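Local coordinates for protein angel homolog 2 (Homo sapiens, PDB 6RW0), which removes 2',3'-cyclic phosphates as a phosphatase of the CCR4/nocturin family and probably binds the 3' untranslated regions of mRNA, at residues F52-Y57 with A423-E428; H70-C75 with T354-S359; C139-K144 with L173-Q178; S239-P244 with A360-Y365. One frame throughout, in Å; residues are numbered along the deposited sequence. Where two conformers were deposited one is given.

Contact 1 (F52-Y57 with A423-E428); sequences FSVMSY and AKFRLE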
loop_
_atom_site.group_PDB
_atom_site.type_symbol
_atom_site.label_atom_id
_atom_site.label_comp_id
_atom_site.label_asym_id
_atom_site.label_seq_id
_atom_site.Cartn_x
_atom_site.Cartn_y
_atom_site.Cartn_z
ATOM N N PHE A 52 -15.832 1.780 -10.279
ATOM C CA PHE A 52 -14.698 0.852 -10.428
ATOM C C PHE A 52 -14.289 0.380 -9.046
ATOM O O PHE A 52 -14.442 1.089 -8.094
ATOM C CB PHE A 52 -13.530 1.503 -11.172
ATOM C CG PHE A 52 -12.875 2.636 -10.439
ATOM C CD1 PHE A 52 -13.452 3.886 -10.386
ATOM C CD2 PHE A 52 -11.682 2.437 -9.779
ATOM C CE1 PHE A 52 -12.842 4.918 -9.704
ATOM C CE2 PHE A 52 -11.075 3.473 -9.098
ATOM C CZ PHE A 52 -11.653 4.709 -9.063
ATOM N N SER A 53 -13.761 -0.822 -9.014
ATOM C CA SER A 53 -13.279 -1.439 -7.792
ATOM C C SER A 53 -11.762 -1.577 -7.801
ATOM O O SER A 53 -11.130 -1.679 -8.861
ATOM C CB SER A 53 -13.918 -2.816 -7.591
ATOM O OG SER A 53 -13.658 -3.657 -8.705
ATOM N N VAL A 54 -11.191 -1.566 -6.596
ATOM C CA VAL A 54 -9.752 -1.613 -6.371
ATOM C C VAL A 54 -9.459 -2.621 -5.274
ATOM O O VAL A 54 -10.050 -2.552 -4.188
ATOM C CB VAL A 54 -9.184 -0.243 -5.948
ATOM C CG1 VAL A 54 -7.663 -0.343 -5.706
ATOM C CG2 VAL A 54 -9.489 0.826 -6.959
ATOM N N MET A 55 -8.519 -3.499 -5.551
ATOM C CA MET A 55 -8.036 -4.493 -4.582
ATOM C C MET A 55 -6.569 -4.189 -4.260
ATOM O O MET A 55 -5.829 -3.980 -5.202
ATOM C CB MET A 55 -8.124 -5.900 -5.158
ATOM C CG MET A 55 -7.494 -6.919 -4.249
ATOM S SD MET A 55 -7.546 -8.576 -4.942
ATOM C CE MET A 55 -9.191 -9.053 -4.449
ATOM N N SER A 56 -6.189 -4.126 -2.987
ATOM C CA SER A 56 -4.786 -3.959 -2.542
ATOM C C SER A 56 -4.419 -5.251 -1.817
ATOM O O SER A 56 -5.127 -5.592 -0.902
ATOM C CB SER A 56 -4.599 -2.758 -1.673
ATOM O OG SER A 56 -3.233 -2.583 -1.381
ATOM N N TYR A 57 -3.379 -5.951 -2.234
ATOM C CA TYR A 57 -3.062 -7.258 -1.633
ATOM C C TYR A 57 -1.549 -7.483 -1.588
ATOM O O TYR A 57 -0.955 -7.543 -2.640
ATOM C CB TYR A 57 -3.733 -8.346 -2.475
ATOM C CG TYR A 57 -3.881 -9.710 -1.850
ATOM C CD1 TYR A 57 -3.556 -9.946 -0.531
ATOM C CD2 TYR A 57 -4.407 -10.743 -2.587
ATOM C CE1 TYR A 57 -3.726 -11.197 0.032
ATOM C CE2 TYR A 57 -4.588 -11.996 -2.040
ATOM C CZ TYR A 57 -4.235 -12.225 -0.730
ATOM O OH TYR A 57 -4.406 -13.455 -0.177
ATOM N N ALA A 423 -12.316 -2.197 -2.336
ATOM C CA ALA A 423 -13.238 -1.078 -2.284
ATOM C C ALA A 423 -13.909 -0.912 -3.634
ATOM O O ALA A 423 -13.309 -1.185 -4.679
ATOM C CB ALA A 423 -12.494 0.219 -1.967
ATOM N N LYS A 424 -15.138 -0.403 -3.608
ATOM C CA LYS A 424 -15.818 0.037 -4.819
ATOM C C LYS A 424 -16.028 1.543 -4.744
ATOM O O LYS A 424 -16.574 2.045 -3.753
ATOM C CB LYS A 424 -17.159 -0.653 -5.034
ATOM C CG LYS A 424 -17.762 -0.273 -6.386
ATOM C CD LYS A 424 -18.806 -1.265 -6.877
ATOM C CE LYS A 424 -19.981 -0.534 -7.504
ATOM N NZ LYS A 424 -20.809 -1.413 -8.367
ATOM N N PHE A 425 -15.612 2.227 -5.795
ATOM C CA PHE A 425 -15.669 3.698 -5.873
ATOM C C PHE A 425 -16.600 4.159 -6.993
ATOM O O PHE A 425 -16.826 3.429 -7.923
ATOM C CB PHE A 425 -14.286 4.279 -6.169
ATOM C CG PHE A 425 -13.274 4.088 -5.074
ATOM C CD1 PHE A 425 -13.361 4.779 -3.884
ATOM C CD2 PHE A 425 -12.221 3.219 -5.250
ATOM C CE1 PHE A 425 -12.427 4.587 -2.885
ATOM C CE2 PHE A 425 -11.296 3.028 -4.247
ATOM C CZ PHE A 425 -11.395 3.715 -3.073
ATOM N N ARG A 426 -17.095 5.377 -6.855
ATOM C CA ARG A 426 -17.907 6.035 -7.886
ATOM C C ARG A 426 -17.244 7.364 -8.254
ATOM O O ARG A 426 -16.966 8.131 -7.367
ATOM C CB ARG A 426 -19.321 6.333 -7.386
ATOM C CG ARG A 426 -20.116 7.198 -8.349
ATOM C CD ARG A 426 -21.611 7.009 -8.200
ATOM N NE ARG A 426 -22.003 5.658 -8.504
ATOM C CZ ARG A 426 -23.097 5.082 -8.037
ATOM N NH1 ARG A 426 -23.935 5.776 -7.301
ATOM N NH2 ARG A 426 -23.357 3.826 -8.311
ATOM N N LEU A 427 -17.007 7.611 -9.529
ATOM C CA LEU A 427 -16.582 8.937 -9.991
ATOM C C LEU A 427 -17.837 9.569 -10.598
ATOM O O LEU A 427 -18.326 9.039 -11.565
ATOM C CB LEU A 427 -15.482 8.782 -11.032
ATOM C CG LEU A 427 -15.090 10.072 -11.736
ATOM C CD1 LEU A 427 -14.595 11.096 -10.744
ATOM C CD2 LEU A 427 -14.059 9.796 -12.805
ATOM N N GLU A 428 -18.352 10.614 -9.982
ATOM C CA GLU A 428 -19.504 11.328 -10.515
ATOM C C GLU A 428 -19.071 12.187 -11.697
ATOM O O GLU A 428 -18.043 12.866 -11.640
ATOM C CB GLU A 428 -20.104 12.238 -9.445
ATOM C CG GLU A 428 -20.552 11.522 -8.194
ATOM C CD GLU A 428 -21.910 10.874 -8.340
ATOM O OE1 GLU A 428 -22.454 10.852 -9.467
ATOM O OE2 GLU A 428 -22.435 10.393 -7.315
#

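Contact 2 (H70-C75 with T354-S359); sequences HLYRHC and TCHSRS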
loop_
_atom_site.group_PDB
_atom_site.type_symbol
_atom_site.label_atom_id
_atom_site.label_comp_id
_atom_site.label_asym_id
_atom_site.label_seq_id
_atom_site.Cartn_x
_atom_site.Cartn_y
_atom_site.Cartn_z
ATOM N N HIS A 70 10.792 -18.273 10.640
ATOM C CA HIS A 70 10.401 -18.155 12.040
ATOM C C HIS A 70 9.061 -17.445 12.223
ATOM O O HIS A 70 8.413 -17.640 13.256
ATOM C CB HIS A 70 11.501 -17.422 12.819
ATOM C CG HIS A 70 11.738 -16.027 12.338
ATOM N ND1 HIS A 70 12.294 -15.751 11.105
ATOM C CD2 HIS A 70 11.458 -14.828 12.901
ATOM C CE1 HIS A 70 12.349 -14.441 10.936
ATOM N NE2 HIS A 70 11.858 -13.859 12.016
ATOM N N LEU A 71 8.634 -16.629 11.257
ATOM C CA LEU A 71 7.350 -15.947 11.338
ATOM C C LEU A 71 6.187 -16.879 11.041
ATOM O O LEU A 71 5.040 -16.529 11.348
ATOM C CB LEU A 71 7.295 -14.810 10.318
ATOM C CG LEU A 71 8.351 -13.726 10.499
ATOM C CD1 LEU A 71 8.240 -12.681 9.398
ATOM C CD2 LEU A 71 8.267 -13.063 11.862
ATOM N N TYR A 72 6.465 -18.045 10.444
ATOM C CA TYR A 72 5.439 -18.948 9.914
ATOM C C TYR A 72 5.459 -20.307 10.597
ATOM O O TYR A 72 4.900 -21.275 10.061
ATOM C CB TYR A 72 5.559 -19.059 8.386
ATOM C CG TYR A 72 5.614 -17.683 7.782
ATOM C CD1 TYR A 72 4.507 -16.830 7.847
ATOM C CD2 TYR A 72 6.783 -17.188 7.230
ATOM C CE1 TYR A 72 4.563 -15.550 7.349
ATOM C CE2 TYR A 72 6.849 -15.919 6.731
ATOM C CZ TYR A 72 5.744 -15.092 6.789
ATOM O OH TYR A 72 5.851 -13.820 6.293
ATOM N N ARG A 73 6.061 -20.286 11.762
ATOM C CA ARG A 73 6.127 -21.618 12.550
ATOM C C ARG A 73 4.735 -22.216 12.897
ATOM O O ARG A 73 4.480 -23.459 13.038
ATOM C CB ARG A 73 6.813 -21.369 13.896
ATOM C CG ARG A 73 8.320 -21.329 13.905
ATOM C CD ARG A 73 8.840 -21.044 15.338
ATOM N NE ARG A 73 8.099 -19.955 15.983
ATOM C CZ ARG A 73 7.533 -20.016 17.189
ATOM N NH1 ARG A 73 7.629 -21.111 17.934
ATOM N NH2 ARG A 73 6.873 -18.962 17.654
ATOM N N HIS A 74 3.743 -21.311 12.960
ATOM C CA HIS A 74 2.395 -21.722 13.323
ATOM C C HIS A 74 1.658 -22.413 12.188
ATOM O O HIS A 74 0.602 -23.003 12.434
ATOM C CB HIS A 74 1.608 -20.484 13.757
ATOM C CG HIS A 74 1.509 -19.434 12.692
ATOM N ND1 HIS A 74 2.548 -18.586 12.377
ATOM C CD2 HIS A 74 0.490 -19.105 11.863
ATOM C CE1 HIS A 74 2.173 -17.777 11.403
ATOM N NE2 HIS A 74 0.927 -18.072 11.073
ATOM N N CYS A 75 2.186 -22.365 10.970
ATOM C CA CYS A 75 1.493 -22.865 9.791
ATOM C C CYS A 75 1.774 -24.342 9.571
ATOM O O CYS A 75 2.896 -24.810 9.771
ATOM C CB CYS A 75 2.009 -22.108 8.570
ATOM S SG CYS A 75 1.933 -20.341 8.719
ATOM N N THR A 354 -2.745 -8.086 8.671
ATOM C CA THR A 354 -1.659 -9.067 8.644
ATOM C C THR A 354 -1.662 -9.797 9.976
ATOM O O THR A 354 -2.042 -9.223 10.996
ATOM C CB THR A 354 -0.323 -8.366 8.349
ATOM O OG1 THR A 354 0.702 -9.341 8.120
ATOM C CG2 THR A 354 0.121 -7.475 9.495
ATOM N N CYS A 355 -1.274 -11.080 9.968
ATOM C CA CYS A 355 -1.332 -11.872 11.207
ATOM C C CYS A 355 -0.406 -13.087 11.123
ATOM O O CYS A 355 -0.830 -14.172 10.713
ATOM C CB CYS A 355 -2.739 -12.330 11.545
ATOM S SG CYS A 355 -2.888 -13.252 13.132
ATOM N N HIS A 356 0.826 -12.923 11.597
ATOM C CA HIS A 356 1.748 -14.050 11.675
ATOM C C HIS A 356 2.263 -14.223 13.098
ATOM O O HIS A 356 1.701 -13.641 14.031
ATOM C CB HIS A 356 2.862 -13.949 10.626
ATOM C CG HIS A 356 3.704 -12.717 10.716
ATOM N ND1 HIS A 356 4.301 -12.300 11.883
ATOM C CD2 HIS A 356 4.091 -11.838 9.759
ATOM C CE1 HIS A 356 5.007 -11.205 11.649
ATOM N NE2 HIS A 356 4.895 -10.906 10.366
ATOM N N SER A 357 3.300 -15.021 13.292
ATOM C CA SER A 357 3.774 -15.407 14.641
ATOM C C SER A 357 4.199 -14.186 15.458
ATOM O O SER A 357 4.150 -14.283 16.654
ATOM C CB SER A 357 4.879 -16.424 14.566
ATOM O OG SER A 357 4.374 -17.712 14.254
ATOM N N ARG A 358 4.665 -13.104 14.841
ATOM C CA ARG A 358 5.169 -11.958 15.628
ATOM C C ARG A 358 4.346 -10.682 15.455
ATOM O O ARG A 358 4.690 -9.717 16.102
ATOM C CB ARG A 358 6.633 -11.726 15.248
ATOM C CG ARG A 358 7.535 -12.891 15.620
ATOM C CD ARG A 358 9.016 -12.607 15.429
ATOM N NE ARG A 358 9.503 -11.547 16.292
ATOM C CZ ARG A 358 10.000 -11.736 17.503
ATOM N NH1 ARG A 358 10.043 -12.944 18.031
ATOM N NH2 ARG A 358 10.445 -10.703 18.186
ATOM N N SER A 359 3.311 -10.650 14.628
ATOM C CA SER A 359 2.580 -9.387 14.377
ATOM C C SER A 359 1.125 -9.615 13.963
ATOM O O SER A 359 0.897 -10.451 13.134
ATOM C CB SER A 359 3.322 -8.618 13.289
ATOM O OG SER A 359 2.818 -7.322 13.135
#

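Contact 3 (C139-K144 with L173-Q178); sequences CAICFK and LVLLLQ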
loop_
_atom_site.group_PDB
_atom_site.type_symbol
_atom_site.label_atom_id
_atom_site.label_comp_id
_atom_site.label_asym_id
_atom_site.label_seq_id
_atom_site.Cartn_x
_atom_site.Cartn_y
_atom_site.Cartn_z
ATOM N N CYS A 139 6.242 -4.352 -6.624
ATOM C CA CYS A 139 4.858 -3.925 -6.712
ATOM C C CYS A 139 4.340 -4.103 -8.131
ATOM O O CYS A 139 5.062 -3.881 -9.114
ATOM C CB CYS A 139 4.724 -2.437 -6.388
ATOM S SG CYS A 139 5.046 -1.977 -4.702
ATOM N N ALA A 140 3.068 -4.442 -8.246
ATOM C CA ALA A 140 2.407 -4.473 -9.539
ATOM C C ALA A 140 1.116 -3.676 -9.453
ATOM O O ALA A 140 0.446 -3.678 -8.419
ATOM C CB ALA A 140 2.118 -5.899 -10.011
ATOM N N ILE A 141 0.788 -2.970 -10.529
ATOM C CA ILE A 141 -0.540 -2.393 -10.707
ATOM C C ILE A 141 -1.110 -2.976 -11.988
ATOM O O ILE A 141 -0.481 -2.892 -13.048
ATOM C CB ILE A 141 -0.537 -0.856 -10.758
ATOM C CG1 ILE A 141 0.003 -0.254 -9.467
ATOM C CG2 ILE A 141 -1.969 -0.349 -10.977
ATOM C CD1 ILE A 141 0.216 1.273 -9.516
ATOM N N CYS A 142 -2.290 -3.572 -11.883
ATOM C CA CYS A 142 -2.947 -4.239 -12.991
ATOM C C CYS A 142 -4.345 -3.661 -13.119
ATOM O O CYS A 142 -4.955 -3.264 -12.125
ATOM C CB CYS A 142 -3.041 -5.742 -12.718
ATOM S SG CYS A 142 -1.497 -6.506 -12.127
ATOM N N PHE A 143 -4.873 -3.588 -14.322
ATOM C CA PHE A 143 -6.217 -3.002 -14.508
ATOM C C PHE A 143 -6.912 -3.698 -15.677
ATOM O O PHE A 143 -6.252 -4.173 -16.553
ATOM C CB PHE A 143 -6.111 -1.488 -14.701
ATOM C CG PHE A 143 -5.390 -1.111 -15.959
ATOM C CD1 PHE A 143 -4.044 -0.824 -15.957
ATOM C CD2 PHE A 143 -6.065 -1.130 -17.156
ATOM C CE1 PHE A 143 -3.407 -0.508 -17.137
ATOM C CE2 PHE A 143 -5.426 -0.819 -18.331
ATOM C CZ PHE A 143 -4.106 -0.501 -18.311
ATOM N N LYS A 144 -8.228 -3.811 -15.605
ATOM C CA LYS A 144 -8.984 -4.473 -16.688
ATOM C C LYS A 144 -8.869 -3.589 -17.924
ATOM O O LYS A 144 -9.241 -2.451 -17.838
ATOM C CB LYS A 144 -10.446 -4.650 -16.280
ATOM C CG LYS A 144 -10.670 -5.693 -15.202
ATOM C CD LYS A 144 -10.266 -7.069 -15.615
ATOM C CE LYS A 144 -10.872 -8.146 -14.743
ATOM N NZ LYS A 144 -12.328 -8.236 -14.956
ATOM N N LEU A 173 4.998 2.648 -7.544
ATOM C CA LEU A 173 4.575 2.670 -8.939
ATOM C C LEU A 173 3.305 3.497 -9.026
ATOM O O LEU A 173 2.419 3.355 -8.178
ATOM C CB LEU A 173 4.333 1.258 -9.475
ATOM C CG LEU A 173 3.987 1.150 -10.957
ATOM C CD1 LEU A 173 5.073 1.662 -11.859
ATOM C CD2 LEU A 173 3.684 -0.324 -11.265
ATOM N N VAL A 174 3.238 4.380 -10.019
ATOM C CA VAL A 174 2.092 5.264 -10.217
ATOM C C VAL A 174 1.658 5.136 -11.667
ATOM O O VAL A 174 2.467 5.345 -12.581
ATOM C CB VAL A 174 2.426 6.728 -9.880
ATOM C CG1 VAL A 174 1.201 7.603 -10.063
ATOM C CG2 VAL A 174 2.978 6.833 -8.452
ATOM N N LEU A 175 0.399 4.777 -11.891
ATOM C CA LEU A 175 -0.154 4.749 -13.235
ATOM C C LEU A 175 -1.158 5.880 -13.379
ATOM O O LEU A 175 -1.848 6.246 -12.423
ATOM C CB LEU A 175 -0.873 3.431 -13.549
ATOM C CG LEU A 175 -0.109 2.115 -13.417
ATOM C CD1 LEU A 175 -0.896 0.969 -14.069
ATOM C CD2 LEU A 175 1.295 2.167 -13.969
ATOM N N LEU A 176 -1.253 6.423 -14.582
ATOM C CA LEU A 176 -2.328 7.335 -14.928
ATOM C C LEU A 176 -3.211 6.606 -15.932
ATOM O O LEU A 176 -2.719 6.156 -16.972
ATOM C CB LEU A 176 -1.784 8.636 -15.499
ATOM C CG LEU A 176 -2.860 9.716 -15.611
ATOM C CD1 LEU A 176 -3.391 10.204 -14.263
ATOM C CD2 LEU A 176 -2.310 10.891 -16.407
ATOM N N LEU A 177 -4.477 6.442 -15.573
ATOM C CA LEU A 177 -5.443 5.633 -16.342
ATOM C C LEU A 177 -6.590 6.496 -16.861
ATOM O O LEU A 177 -7.000 7.363 -16.162
ATOM C CB LEU A 177 -6.025 4.538 -15.446
ATOM C CG LEU A 177 -5.037 3.579 -14.799
ATOM C CD1 LEU A 177 -5.782 2.571 -13.953
ATOM C CD2 LEU A 177 -4.197 2.862 -15.833
ATOM N N GLN A 178 -7.075 6.220 -18.063
ATOM C CA GLN A 178 -8.222 6.942 -18.634
ATOM C C GLN A 178 -9.427 6.001 -18.576
ATOM O O GLN A 178 -9.384 4.980 -19.230
ATOM C CB GLN A 178 -7.941 7.370 -20.067
ATOM C CG GLN A 178 -9.083 8.176 -20.659
ATOM C CD GLN A 178 -9.340 9.437 -19.883
ATOM O OE1 GLN A 178 -8.427 10.135 -19.501
ATOM N NE2 GLN A 178 -10.591 9.716 -19.600
#

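Contact 4 (S239-P244 with A360-Y365); sequences SVPGSP and AITVDY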
loop_
_atom_site.group_PDB
_atom_site.type_symbol
_atom_site.label_atom_id
_atom_site.label_comp_id
_atom_site.label_asym_id
_atom_site.label_seq_id
_atom_site.Cartn_x
_atom_site.Cartn_y
_atom_site.Cartn_z
ATOM N N SER A 239 2.993 0.782 8.688
ATOM C CA SER A 239 2.687 1.795 9.682
ATOM C C SER A 239 1.242 1.584 10.084
ATOM O O SER A 239 0.415 1.215 9.243
ATOM C CB SER A 239 2.817 3.199 9.095
ATOM O OG SER A 239 4.134 3.436 8.617
ATOM N N VAL A 240 0.945 1.834 11.357
ATOM C CA VAL A 240 -0.359 1.482 11.912
ATOM C C VAL A 240 -1.308 2.669 12.026
ATOM O O VAL A 240 -0.880 3.833 11.973
ATOM C CB VAL A 240 -0.218 0.770 13.270
ATOM C CG1 VAL A 240 0.727 -0.430 13.160
ATOM C CG2 VAL A 240 0.244 1.738 14.329
ATOM N N PRO A 241 -2.605 2.419 12.178
ATOM C CA PRO A 241 -3.561 3.527 12.280
ATOM C C PRO A 241 -3.243 4.442 13.450
ATOM O O PRO A 241 -2.891 3.998 14.547
ATOM C CB PRO A 241 -4.909 2.816 12.450
ATOM C CG PRO A 241 -4.697 1.494 11.729
ATOM C CD PRO A 241 -3.291 1.107 12.114
ATOM N N GLY A 242 -3.352 5.743 13.197
ATOM C CA GLY A 242 -3.086 6.733 14.208
ATOM C C GLY A 242 -1.628 7.045 14.425
ATOM O O GLY A 242 -1.315 7.937 15.225
ATOM N N SER A 243 -0.722 6.335 13.766
ATOM C CA SER A 243 0.689 6.651 13.881
ATOM C C SER A 243 0.965 8.011 13.253
ATOM O O SER A 243 0.164 8.515 12.459
ATOM C CB SER A 243 1.518 5.596 13.157
ATOM O OG SER A 243 1.248 5.560 11.761
ATOM N N PRO A 244 2.109 8.623 13.571
ATOM C CA PRO A 244 2.447 9.888 12.897
ATOM C C PRO A 244 2.426 9.794 11.381
ATOM O O PRO A 244 1.937 10.709 10.708
ATOM C CB PRO A 244 3.840 10.214 13.451
ATOM C CG PRO A 244 3.817 9.612 14.840
ATOM C CD PRO A 244 3.043 8.320 14.676
ATOM N N ALA A 360 0.203 -8.831 14.509
ATOM C CA ALA A 360 -1.184 -8.774 14.029
ATOM C C ALA A 360 -1.666 -7.329 14.147
ATOM O O ALA A 360 -2.049 -6.877 15.233
ATOM C CB ALA A 360 -2.092 -9.720 14.806
ATOM N N ILE A 361 -1.661 -6.612 13.022
ATOM C CA ILE A 361 -1.870 -5.169 12.983
ATOM C C ILE A 361 -2.442 -4.806 11.615
ATOM O O ILE A 361 -2.435 -5.610 10.677
ATOM C CB ILE A 361 -0.561 -4.375 13.240
ATOM C CG1 ILE A 361 0.560 -4.867 12.314
ATOM C CG2 ILE A 361 -0.142 -4.425 14.720
ATOM C CD1 ILE A 361 1.882 -4.114 12.469
ATOM N N THR A 362 -2.945 -3.579 11.491
ATOM C CA THR A 362 -3.225 -2.997 10.181
ATOM C C THR A 362 -1.964 -2.271 9.720
ATOM O O THR A 362 -1.480 -1.375 10.421
ATOM C CB THR A 362 -4.385 -2.001 10.232
ATOM O OG1 THR A 362 -5.647 -2.685 10.257
ATOM C CG2 THR A 362 -4.375 -1.082 8.997
ATOM N N VAL A 363 -1.433 -2.666 8.554
ATOM C CA VAL A 363 -0.363 -1.938 7.878
ATOM C C VAL A 363 -0.700 -1.665 6.417
ATOM O O VAL A 363 0.062 -0.984 5.728
ATOM C CB VAL A 363 0.998 -2.665 7.968
ATOM C CG1 VAL A 363 1.486 -2.650 9.393
ATOM C CG2 VAL A 363 0.904 -4.080 7.392
ATOM N N ASP A 364 -1.803 -2.221 5.927
ATOM C CA ASP A 364 -2.226 -2.061 4.540
ATOM C C ASP A 364 -3.398 -1.095 4.468
ATOM O O ASP A 364 -4.261 -1.096 5.349
ATOM C CB ASP A 364 -2.676 -3.401 3.961
ATOM C CG ASP A 364 -1.599 -4.455 4.033
ATOM O OD1 ASP A 364 -0.679 -4.415 3.190
ATOM O OD2 ASP A 364 -1.642 -5.313 4.951
ATOM N N TYR A 365 -3.428 -0.279 3.408
ATOM C CA TYR A 365 -4.437 0.759 3.257
ATOM C C TYR A 365 -4.846 0.928 1.803
ATOM O O TYR A 365 -4.067 0.680 0.880
ATOM C CB TYR A 365 -3.891 2.123 3.734
ATOM C CG TYR A 365 -3.423 2.093 5.164
ATOM C CD1 TYR A 365 -4.304 2.354 6.192
ATOM C CD2 TYR A 365 -2.115 1.757 5.495
ATOM C CE1 TYR A 365 -3.910 2.306 7.512
ATOM C CE2 TYR A 365 -1.711 1.703 6.820
ATOM C CZ TYR A 365 -2.615 1.966 7.819
ATOM O OH TYR A 365 -2.215 1.901 9.123
#

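Contact 1 (F52-Y57 with A423-E428)
Phe52 and Phe425 face each other as an antiparallel hydrogen-bonded pair, and their rings meet on the face of the sheet they share with Val54 and Ala423. CB of Phe425 lies over one face of the Phe52 ring, 4.2 Å from its centroid, a CH-pi contact displaced toward the rim, and Phe425 CD2 comes to 4.0 Å from Phe52 CE2. A chi1 of 66° sets Phe52 CG astride its own backbone, which swings the ring over the neighbouring strand. The ring planes meet obliquely, at 39°. At the edge of the Phe425 ring, near its plane, comes the Val54 methyl CG2, 3.9 Å from Phe425 CE2. An alanine in place of Phe52 would probably leave Phe425 CB without its aromatic cover and open a gap beside the Phe425 ring. Along the backbones, Phe425 N donates to Phe52 O at 2.8 Å and Val54 N to Ala423 O at 2.9 Å, each answered by the return bond. Tyr368 meets the Phe425 ring as well, and Val54 touches Cys234 of the facing sheet. Neighbouring strands of one sheet that turn apolar side chains toward a second sheet are the build of the DNase I-like endonuclease/exonuclease/phosphatase sandwich.

Contact 2 (H70-C75 with T354-S359)
Leu71 and Ser357 have the nearest CA atoms, 4.9 Å apart, where a short 3-10 segment at 70-71 and the type I turn Tyr72-Cys75 meet segment 354-359. The contact joins a loop to the end of strand 354-356 and the turn after it, at the rim of the DNase I-like fold, with the magnesium ion about 5 Å from the Tyr72 side chain. Ser357 N donates to Leu71 O at 3.0 Å. The Leu71 side chain lies against His356: methyl CD1 covers one ring face, 4.2 Å from the centroid, while CD2 touches His356 CE1 and the Arg358 methylene CD. The opposite face of this imidazole has Ser359 O above it, and Arg358 N donates to His356 ND1 in the ring plane at 3.1 Å, which fixes the ring's rotation. An alanine at His356 would probably leave Arg358 N without this acceptor and Leu71 CD1 without the ring it rests on. Tyr72 CE1 meets His356 CB, and the Tyr72 hydroxyl is hydrogen-bonded to Asp417. A chi1 of 59° turns the His74 ring over the backbone toward Ser357; NE2 is hydrogen-bonded to Leu409 O, and at the ring's edge His74 ND1 shares a 2.8 Å hydrogen bond with Ser357 OG.

Contact 3 (C139-K144 with L173-Q178)
Phe143 takes the methyl CD2 of Leu177 over one face of its ring, 3.9 Å from the centroid and 24° off the ring normal, a CH-pi contact shifted toward the rim on the CD1-CE1 side. The same ring has Leu175 CD1 at its edge, near its plane, so two leucines of segment 173-178 meet the ring, one at a face and one at an edge. Leu175 and Ile141 interdigitate, running antiparallel alongside each other, with Leu175 CD1 only 3.5 Å from Ile141 CG2. The other branch of Ile141 goes to Leu173: CG1 lies beside the backbone N (chi1 -61°), and the extended chain carries CD1 to 4.0 Å from Leu173 CG and 3.3 Å from the backbone oxygen Leu173 O. The strand axes approach to 7.8 Å and run at 17° to one another, too far apart for backbone pairing; the strands belong to different sheets, and their inward side chains fill the space between. Phe148 of strand 148-157 touches both Phe143 and Leu177, while Val191 and Asn193 of strand 189-195 reach Ile141. With no hydrogen bond between the segments and all the touching residues buried, the two halves of this DNase I-like sandwich are held together here by apolar packing, whose specificity lies in the fit of branched aliphatic side chains against one another and against the Phe143 ring.

Contact 4 (S239-P244 with A360-Y365)
Tyr365 points its ring at the loop after strand 231-236, with its hydroxyl reaching the backbone of Ser239. In this DNase I-like fold, that loop makes a type II turn, Val240 to Ser243, ahead of helix 244-251, and strand 359-369 runs beside it. Tyr365 OH donates to Ser239 O at 2.7 Å; the donor is tilted 26° from the carbonyl plane, and the oxygen lies at the edge of the ring, in its plane. With CG anti to the carbonyl carbon (chi1 -57°), the ring extends across to this oxygen, and the hydroxyl also packs against the Pro241 ring, 3.3 Å from Pro241 CD. Pro241 and Tyr365 cross at a slant, whereas Pro241 meets Thr362 at about a right angle, CG to the Thr362 methyl CG2 at 3.8 Å. The hydroxyl of Thr362 is engaged by Glu351 O. Val240 likewise crosses Ile361 nearly perpendicularly, its methyl CG1 3.9 Å from Ile361 CD1. Two CA-H...O contacts accompany the close backbone approach: Val363 CA lies 3.5 Å from Ser239 O, almost in line with its hydrogen (168°), and Val240 CA approaches Thr362 O. Ser239 O therefore receives both the tyrosine hydroxyl and this weaker donor. Tyr246 and Phe367 meet the Tyr365 ring, so helix 244-251 and the same strand both supply neighbours of the ring. The Val363 side chain is about 8 Å from the magnesium ion. Ser243 is the N-cap of helix 244-251, its OG bonding Tyr246 N. The turn itself is closed at Val240 O, which accepts from Ser243 N and, in the carbonyl plane, from Ser243 OG at 2.7 Å.

Overall arrangement
From the N terminus, strand 49-58 opens contact 1, which closes only at the C-terminal strand 421-428, so the other three contacts fall within its span. Contact 2 opens next, in the loop before helix 82-96, and closes at 354-359. Contact 3 lies wholly inside that span, joining strands 137-144 and 171-179 from the two sheets. Contact 4 opens after contact 3 has closed; its segments alternate with those of contact 2, and the two touch where Thr354 N meets Ile361 O at 3.2 Å, probably a hydrogen bond. Contacts 1 and 3 thus serve the sheets and their interface, while contacts 2 and 4, centres 17 Å apart, tie loops to strands 354-356 and 359-369 near the magnesium ion.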